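Local atomic coordinates of peroxiredoxin (Mycobacterium tuberculosis, PDB entry 5EPF), a protein that reduces hydrogen peroxide and organic hydroperoxides to water and alcohols as a thiol-specific peroxidase of the BCP/PrxQ subfamily, protecting the cell against oxidative stress. Residues P27-L30 / S31-L34; M145-H148 / A149-L153; R82-A85 / K86-E89. All blocks are in the same frame, centred on the assembly; numbering follows the deposited sequence. Where two conformers were deposited one is given.

In the fold
All three contacts are local and follow one another along the chain without nesting or crossing. Contact 1 (27-34) comes first, where strand 27-29 of a small antiparallel hairpin with strand 19-21 runs straight into the short helix 30-33 ahead of strand 39-43. Contact 3 (82-89) follows in helix 81-91, the crossover between the parallel strands 72-77 and 97-99 of the thioredoxin-fold sheet. Contact 2 (145-153) comes last, in the first turns of helix 145-158, after strand 135-139 at the other edge of that sheet. Their centres lie 20 to 22 Å apart, and contacts 1 and 2 are on opposite sides of the chain's centre.

Contact 1: residues P27-L30 / S31-L34; sequences PRRL and SVLL
Arg29, at the N-cap position, ends strand 27-29, and its carbonyl starts the short helix 30-33. Arg29 O takes a nearly straight bond from Leu33 N (2.8 Å) and a weak one from Val32 N, while Leu34 N closes the next turn on Leu30 O at 2.9 Å. The Leu30 side chain turns into the interior, where its CG lies 3.8 Å from Leu34 CD1. At the surface, the aliphatic part of Arg29 runs past the Ser31 hydroxyl, CD lying 3.3 Å from Ser31 OG. With CG anti to the backbone N (chi1 -174°) and a bend at chi3, the Arg29 chain brings NH1 to within 3.6 Å of Val32 CG2. A water gives a hydrogen bond to Ser31 OG (2.6 Å) and takes a weak one from Arg29 NH1. The Leu33 side chain, in turn, crosses that of Arg28 at about a right angle, CD2 lying 3.6 Å from Arg28 NH2. Salt bridges to Asp22 and Glu19 hold Arg28 and Arg29, and Asp17 binds the Ser31 hydroxyl. The turn follows directly on strand 27-29 of the hairpin with strand 19-21, and Leu33 and Leu34 pack on Val39 of strand 39-43.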
loop_
_atom_site.group_PDB
_atom_site.type_symbol
_atom_site.label_atom_id
_atom_site.label_comp_id
_atom_site.label_asym_id
_atom_site.label_seq_id
_atom_site.Cartn_x
_atom_site.Cartn_y
_atom_site.Cartn_z
ATOM N N PRO A 27 -2.507 -15.251 -4.843
ATOM C CA PRO A 27 -1.594 -14.351 -5.557
ATOM C C PRO A 27 -2.349 -13.202 -6.206
ATOM O O PRO A 27 -3.383 -13.398 -6.858
ATOM C CB PRO A 27 -0.960 -15.260 -6.615
ATOM C CG PRO A 27 -1.013 -16.612 -5.998
ATOM C CD PRO A 27 -2.336 -16.647 -5.279
ATOM N N ARG A 28 -1.823 -11.996 -6.027
ATOM C CA ARG A 28 -2.349 -10.793 -6.646
ATOM C C ARG A 28 -1.221 -10.121 -7.418
ATOM O O ARG A 28 -0.061 -10.132 -6.988
ATOM C CB ARG A 28 -2.859 -9.825 -5.588
ATOM C CG ARG A 28 -3.860 -10.439 -4.595
ATOM C CD ARG A 28 -5.101 -10.993 -5.284
ATOM N NE ARG A 28 -5.990 -9.963 -5.824
ATOM C CZ ARG A 28 -6.921 -9.318 -5.129
ATOM N NH1 ARG A 28 -7.094 -9.574 -3.837
ATOM N NH2 ARG A 28 -7.680 -8.410 -5.731
ATOM N N ARG A 29 -1.559 -9.508 -8.541
ATOM C CA ARG A 29 -0.569 -8.933 -9.442
ATOM C C ARG A 29 -0.868 -7.452 -9.620
ATOM O O ARG A 29 -2.020 -7.078 -9.872
ATOM C CB ARG A 29 -0.624 -9.651 -10.791
ATOM C CG ARG A 29 0.459 -9.241 -11.779
ATOM C CD ARG A 29 0.385 -10.045 -13.094
ATOM N NE ARG A 29 0.169 -11.470 -12.832
ATOM C CZ ARG A 29 -0.757 -12.234 -13.413
ATOM N NH1 ARG A 29 -1.559 -11.745 -14.357
ATOM N NH2 ARG A 29 -0.859 -13.507 -13.068
ATOM N N LEU A 30 0.166 -6.607 -9.500
ATOM C CA LEU A 30 -0.053 -5.162 -9.611
ATOM C C LEU A 30 -0.808 -4.793 -10.883
ATOM O O LEU A 30 -1.758 -4.007 -10.838
ATOM C CB LEU A 30 1.274 -4.405 -9.515
ATOM C CG LEU A 30 1.122 -2.882 -9.645
ATOM C CD1 LEU A 30 0.323 -2.271 -8.492
ATOM C CD2 LEU A 30 2.470 -2.202 -9.789
ATOM N N SER A 31 -0.399 -5.347 -12.025
ATOM C CA SER A 31 -1.046 -4.987 -13.289
ATOM C C SER A 31 -2.529 -5.378 -13.316
ATOM O O SER A 31 -3.340 -4.698 -13.961
ATOM C CB SER A 31 -0.281 -5.616 -14.448
ATOM O OG SER A 31 -0.235 -7.026 -14.297
ATOM N N VAL A 32 -2.909 -6.443 -12.613
ATOM C CA VAL A 32 -4.320 -6.803 -12.519
ATOM C C VAL A 32 -5.027 -5.931 -11.486
ATOM O O VAL A 32 -6.181 -5.521 -11.690
ATOM C CB VAL A 32 -4.502 -8.309 -12.245
ATOM C CG1 VAL A 32 -5.976 -8.645 -12.126
ATOM C CG2 VAL A 32 -3.823 -9.139 -13.328
ATOM N N LEU A 33 -4.351 -5.609 -10.367
ATOM C CA LEU A 33 -4.933 -4.674 -9.404
ATOM C C LEU A 33 -5.213 -3.311 -10.038
ATOM O O LEU A 33 -6.137 -2.613 -9.617
ATOM C CB LEU A 33 -3.999 -4.532 -8.199
ATOM C CG LEU A 33 -3.834 -5.778 -7.325
ATOM C CD1 LEU A 33 -2.618 -5.662 -6.430
ATOM C CD2 LEU A 33 -5.098 -6.046 -6.519
ATOM N N LEU A 34 -4.426 -2.918 -11.036
ATOM C CA LEU A 34 -4.579 -1.661 -11.754
ATOM C C LEU A 34 -5.667 -1.704 -12.821
ATOM O O LEU A 34 -5.857 -0.699 -13.510
ATOM C CB LEU A 34 -3.246 -1.303 -12.410
ATOM C CG LEU A 34 -2.184 -0.787 -11.422
ATOM C CD1 LEU A 34 -0.827 -0.760 -12.125
ATOM C CD2 LEU A 34 -2.526 0.601 -10.878
HETATM O O HOH W 1 -1.182 -8.732 -16.076
#

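Contact 2: residues M145-H148 / A149-L153; sequences MDAH and ADKAL
The first turns of helix 145-158, the C-terminal helix of this thioredoxin-fold peroxiredoxin, bring residues 145-148 against 149-153 through successive i to i+4 bonds. Asp150 N meets Asp146 O in the carbonyl plane at 3.0 Å, whereas Lys151 N reaches Ala147 O from a position tilted 31° from the plane of the Ala147 carbonyl. Ala152 N follows on His148 O at 3.2 Å. One residue earlier, at the N-terminal end, a water accepts from Ala149 N and can donate to Met145 O, although it has more acceptors in reach than protons. On the flank facing helix 50-61, the carboxylate of Asp150 folds back beside the preceding turn, OD2 lying 3.6 Å from Asp146 CB. The carboxylates of Asp146 and Asp150 stay 4.9 Å apart between their OD2 atoms; their like charges would probably disfavour a closer approach, and Asp150 OD1 is hydrogen-bonded to His58. The buried His148 lies about 9 Å, side chain to side chain, from the peroxidatic Cys52; its ND1 is hydrogen-bonded to Thr126, which ties the helix to strand 125-129. Lys151, CG anti to its carbonyl carbon (chi1 -71°), leans back as far as CD, which rests 4.1 Å from Ala147 CB, before bends at chi3 and chi4 carry its end away.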
loop_
_atom_site.group_PDB
_atom_site.type_symbol
_atom_site.label_atom_id
_atom_site.label_comp_id
_atom_site.label_asym_id
_atom_site.label_seq_id
_atom_site.Cartn_x
_atom_site.Cartn_y
_atom_site.Cartn_z
ATOM N N MET A 145 -0.305 9.907 10.083
ATOM C CA MET A 145 -0.932 8.660 9.650
ATOM C C MET A 145 -2.074 8.911 8.671
ATOM O O MET A 145 -2.242 8.160 7.700
ATOM C CB MET A 145 -1.434 7.870 10.861
ATOM C CG MET A 145 -0.340 7.431 11.839
ATOM S SD MET A 145 1.012 6.471 11.106
ATOM C CE MET A 145 2.236 7.739 10.770
ATOM N N ASP A 146 -2.873 9.957 8.905
ATOM C CA ASP A 146 -4.004 10.245 8.024
ATOM C C ASP A 146 -3.540 10.798 6.686
ATOM O O ASP A 146 -4.236 10.631 5.674
ATOM C CB ASP A 146 -4.985 11.249 8.646
ATOM C CG ASP A 146 -5.829 10.659 9.766
ATOM O OD1 ASP A 146 -5.846 9.438 9.965
ATOM O OD2 ASP A 146 -6.500 11.461 10.455
ATOM N N ALA A 147 -2.370 11.451 6.660
ATOM C CA ALA A 147 -1.900 12.121 5.449
ATOM C C ALA A 147 -1.678 11.138 4.309
ATOM O O ALA A 147 -1.759 11.515 3.138
ATOM C CB ALA A 147 -0.610 12.893 5.731
ATOM N N HIS A 148 -1.379 9.877 4.611
ATOM C CA HIS A 148 -1.193 8.899 3.543
ATOM C C HIS A 148 -2.437 8.787 2.670
ATOM O O HIS A 148 -2.368 8.988 1.453
ATOM C CB HIS A 148 -0.755 7.565 4.138
ATOM C CG HIS A 148 0.635 7.612 4.661
ATOM N ND1 HIS A 148 1.735 7.301 3.882
ATOM C CD2 HIS A 148 1.118 8.013 5.862
ATOM C CE1 HIS A 148 2.831 7.469 4.600
ATOM N NE2 HIS A 148 2.484 7.915 5.799
ATOM N N ALA A 149 -3.596 8.546 3.275
ATOM C CA ALA A 149 -4.811 8.476 2.476
ATOM C C ALA A 149 -5.248 9.862 2.010
ATOM O O ALA A 149 -5.717 10.013 0.878
ATOM C CB ALA A 149 -5.930 7.767 3.226
ATOM N N ASP A 150 -5.076 10.894 2.849
ATOM C CA ASP A 150 -5.583 12.216 2.483
ATOM C C ASP A 150 -4.835 12.778 1.276
ATOM O O ASP A 150 -5.449 13.311 0.343
ATOM C CB ASP A 150 -5.456 13.190 3.662
ATOM C CG ASP A 150 -6.374 12.836 4.835
ATOM O OD1 ASP A 150 -7.357 12.090 4.652
ATOM O OD2 ASP A 150 -6.091 13.304 5.962
ATOM N N LYS A 151 -3.503 12.695 1.287
ATOM C CA LYS A 151 -2.733 13.215 0.159
ATOM C C LYS A 151 -2.961 12.383 -1.088
ATOM O O LYS A 151 -3.058 12.929 -2.189
ATOM C CB LYS A 151 -1.239 13.287 0.490
ATOM C CG LYS A 151 -0.906 14.365 1.477
ATOM C CD LYS A 151 0.487 14.214 2.051
ATOM C CE LYS A 151 1.600 14.321 1.010
ATOM N NZ LYS A 151 1.701 15.682 0.438
ATOM N N ALA A 152 -3.073 11.062 -0.935
ATOM C CA ALA A 152 -3.352 10.213 -2.083
ATOM C C ALA A 152 -4.688 10.577 -2.711
ATOM O O ALA A 152 -4.792 10.733 -3.937
ATOM C CB ALA A 152 -3.341 8.750 -1.665
ATOM N N LEU A 153 -5.718 10.750 -1.882
ATOM C CA LEU A 153 -7.030 11.120 -2.393
ATOM C C LEU A 153 -6.990 12.487 -3.066
ATOM O O LEU A 153 -7.582 12.672 -4.139
ATOM C CB LEU A 153 -8.063 11.061 -1.262
ATOM C CG LEU A 153 -9.509 11.384 -1.606
ATOM C CD1 LEU A 153 -10.042 10.405 -2.650
ATOM C CD2 LEU A 153 -10.390 11.398 -0.354
HETATM O O HOH W 2 -4.150 7.236 5.972
#

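Contact 3: residues R82-A85 / K86-E89; sequences RKQA and KFAE. With EDO (1,2-ethanediol), chain D.
Arg82 and Lys86 are joined through the backbone in helix 81-91, the crossover helix of the beta-alpha-beta unit formed with strands 72-77 and 97-99 of the thioredoxin fold. The bond from Lys86 N to Arg82 O is long, 3.3 Å, and its donor stands 37° above the carbonyl plane. At its other side Arg82 grips a molecule of 1,2-ethanediol, probably from the crystallisation liquor: O1 of the diol accepts from Arg82 N at 2.9 Å. A second bond to O1, from Arg82 NE at 3.1 Å, holds for one of two deposited conformers and is tentative. In this conformer CG lies between the backbone N and the carbonyl carbon (chi1 72°), which keeps the chain on the side of the amide; O1 lies at the guanidinium edge. At the next residue, Lys83 O accepts from Phe87 N. Gln84 faces inward, Gln84 O bonded to Ala88 N at 2.9 Å. Its amide is fixed at both ends, OE1 by the hydroxyl of Tyr44 and NE2 by the carbonyl of Leu98 in strand 97-99. OE1 also lies at the edge of the Phe87 ring, near its plane, 4.3 Å from CD2. That ring packs against Leu97 and edge-to-face with Phe93, and it reaches Thr53 and Ala56 of helix 50-61, so that its side chain is about 5 Å from that of the peroxidatic Cys52. Phe87 thereby places this helix beside the active-site cysteine. Ala85 closes the series, its O taking the N-H of Glu89. On the solvent side Lys86, bent at chi2 and chi3, curls toward the extended Glu89, and the two form a salt bridge in which Lys86 NZ approaches the syn side of Glu89 OE1 at 2.8 Å, 34° out of the carboxylate plane.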
loop_
_atom_site.group_PDB
_atom_site.type_symbol
_atom_site.label_atom_id
_atom_site.label_comp_id
_atom_site.label_asym_id
_atom_site.label_seq_id
_atom_site.Cartn_x
_atom_site.Cartn_y
_atom_site.Cartn_z
ATOM N N ARG A 82 -0.904 -14.867 7.618
ATOM C CA ARG A 82 -1.807 -15.132 8.736
ATOM C C ARG A 82 -2.002 -13.904 9.620
ATOM O O ARG A 82 -3.087 -13.722 10.190
ATOM C CB ARG A 82 -1.342 -16.347 9.547
ATOM C CG ARG A 82 -0.095 -16.134 10.394
ATOM C CD ARG A 82 0.395 -17.466 10.987
ATOM N NE ARG A 82 0.848 -18.359 9.925
ATOM C CZ ARG A 82 1.455 -19.524 10.115
ATOM N NH1 ARG A 82 1.692 -19.968 11.345
ATOM N NH2 ARG A 82 1.820 -20.247 9.059
ATOM N N LYS A 83 -0.983 -13.043 9.737
ATOM C CA LYS A 83 -1.158 -11.829 10.525
ATOM C C LYS A 83 -1.935 -10.775 9.751
ATOM O O LYS A 83 -2.787 -10.086 10.321
ATOM C CB LYS A 83 0.187 -11.277 10.992
ATOM C CG LYS A 83 0.004 -10.118 11.980
ATOM C CD LYS A 83 1.280 -9.749 12.719
ATOM C CE LYS A 83 0.951 -8.682 13.765
ATOM N NZ LYS A 83 2.057 -8.433 14.702
ATOM N N GLN A 84 -1.654 -10.640 8.452
ATOM C CA GLN A 84 -2.465 -9.757 7.617
ATOM C C GLN A 84 -3.928 -10.171 7.664
ATOM O O GLN A 84 -4.817 -9.316 7.740
ATOM C CB GLN A 84 -1.972 -9.769 6.163
ATOM C CG GLN A 84 -0.493 -9.430 5.913
ATOM C CD GLN A 84 -0.138 -7.973 6.153
ATOM O OE1 GLN A 84 -0.490 -7.384 7.175
ATOM N NE2 GLN A 84 0.587 -7.389 5.210
ATOM N N ALA A 85 -4.196 -11.484 7.638
ATOM C CA ALA A 85 -5.571 -11.970 7.690
ATOM C C ALA A 85 -6.269 -11.517 8.967
ATOM O O ALA A 85 -7.411 -11.052 8.931
ATOM C CB ALA A 85 -5.607 -13.495 7.571
ATOM N N LYS A 86 -5.595 -11.651 10.115
ATOM C CA LYS A 86 -6.215 -11.232 11.374
ATOM C C LYS A 86 -6.427 -9.722 11.425
ATOM O O LYS A 86 -7.468 -9.253 11.900
ATOM C CB LYS A 86 -5.409 -11.716 12.580
ATOM C CG LYS A 86 -6.144 -11.506 13.922
ATOM C CD LYS A 86 -7.571 -12.101 13.958
ATOM C CE LYS A 86 -7.573 -13.596 13.822
ATOM N NZ LYS A 86 -8.939 -14.146 14.042
ATOM N N PHE A 87 -5.450 -8.948 10.955
ATOM C CA PHE A 87 -5.570 -7.491 10.934
ATOM C C PHE A 87 -6.793 -7.080 10.121
ATOM O O PHE A 87 -7.623 -6.277 10.573
ATOM C CB PHE A 87 -4.283 -6.958 10.297
ATOM C CG PHE A 87 -4.080 -5.455 10.337
ATOM C CD1 PHE A 87 -4.665 -4.624 11.293
ATOM C CD2 PHE A 87 -3.205 -4.890 9.407
ATOM C CE1 PHE A 87 -4.388 -3.252 11.303
ATOM C CE2 PHE A 87 -2.938 -3.529 9.406
ATOM C CZ PHE A 87 -3.523 -2.708 10.366
ATOM N N ALA A 88 -6.935 -7.647 8.917
ATOM C CA ALA A 88 -8.059 -7.283 8.044
ATOM C C ALA A 88 -9.398 -7.756 8.616
ATOM O O ALA A 88 -10.428 -7.095 8.430
ATOM C CB ALA A 88 -7.850 -7.852 6.637
ATOM N N GLU A 89 -9.413 -8.913 9.280
ATOM C CA GLU A 89 -10.652 -9.421 9.871
ATOM C C GLU A 89 -11.086 -8.563 11.053
ATOM O O GLU A 89 -12.253 -8.169 11.155
ATOM C CB GLU A 89 -10.451 -10.869 10.322
ATOM C CG GLU A 89 -11.705 -11.548 10.845
ATOM C CD GLU A 89 -11.399 -12.879 11.491
ATOM O OE1 GLU A 89 -10.208 -13.185 11.731
ATOM O OE2 GLU A 89 -12.356 -13.616 11.790
HETATM C C1 EDO D . 1.388 -17.854 6.113
HETATM O O1 EDO D . 1.139 -16.946 7.187
HETATM C C2 EDO D . 0.315 -18.931 6.091
HETATM O O2 EDO D . -0.965 -18.314 5.965
#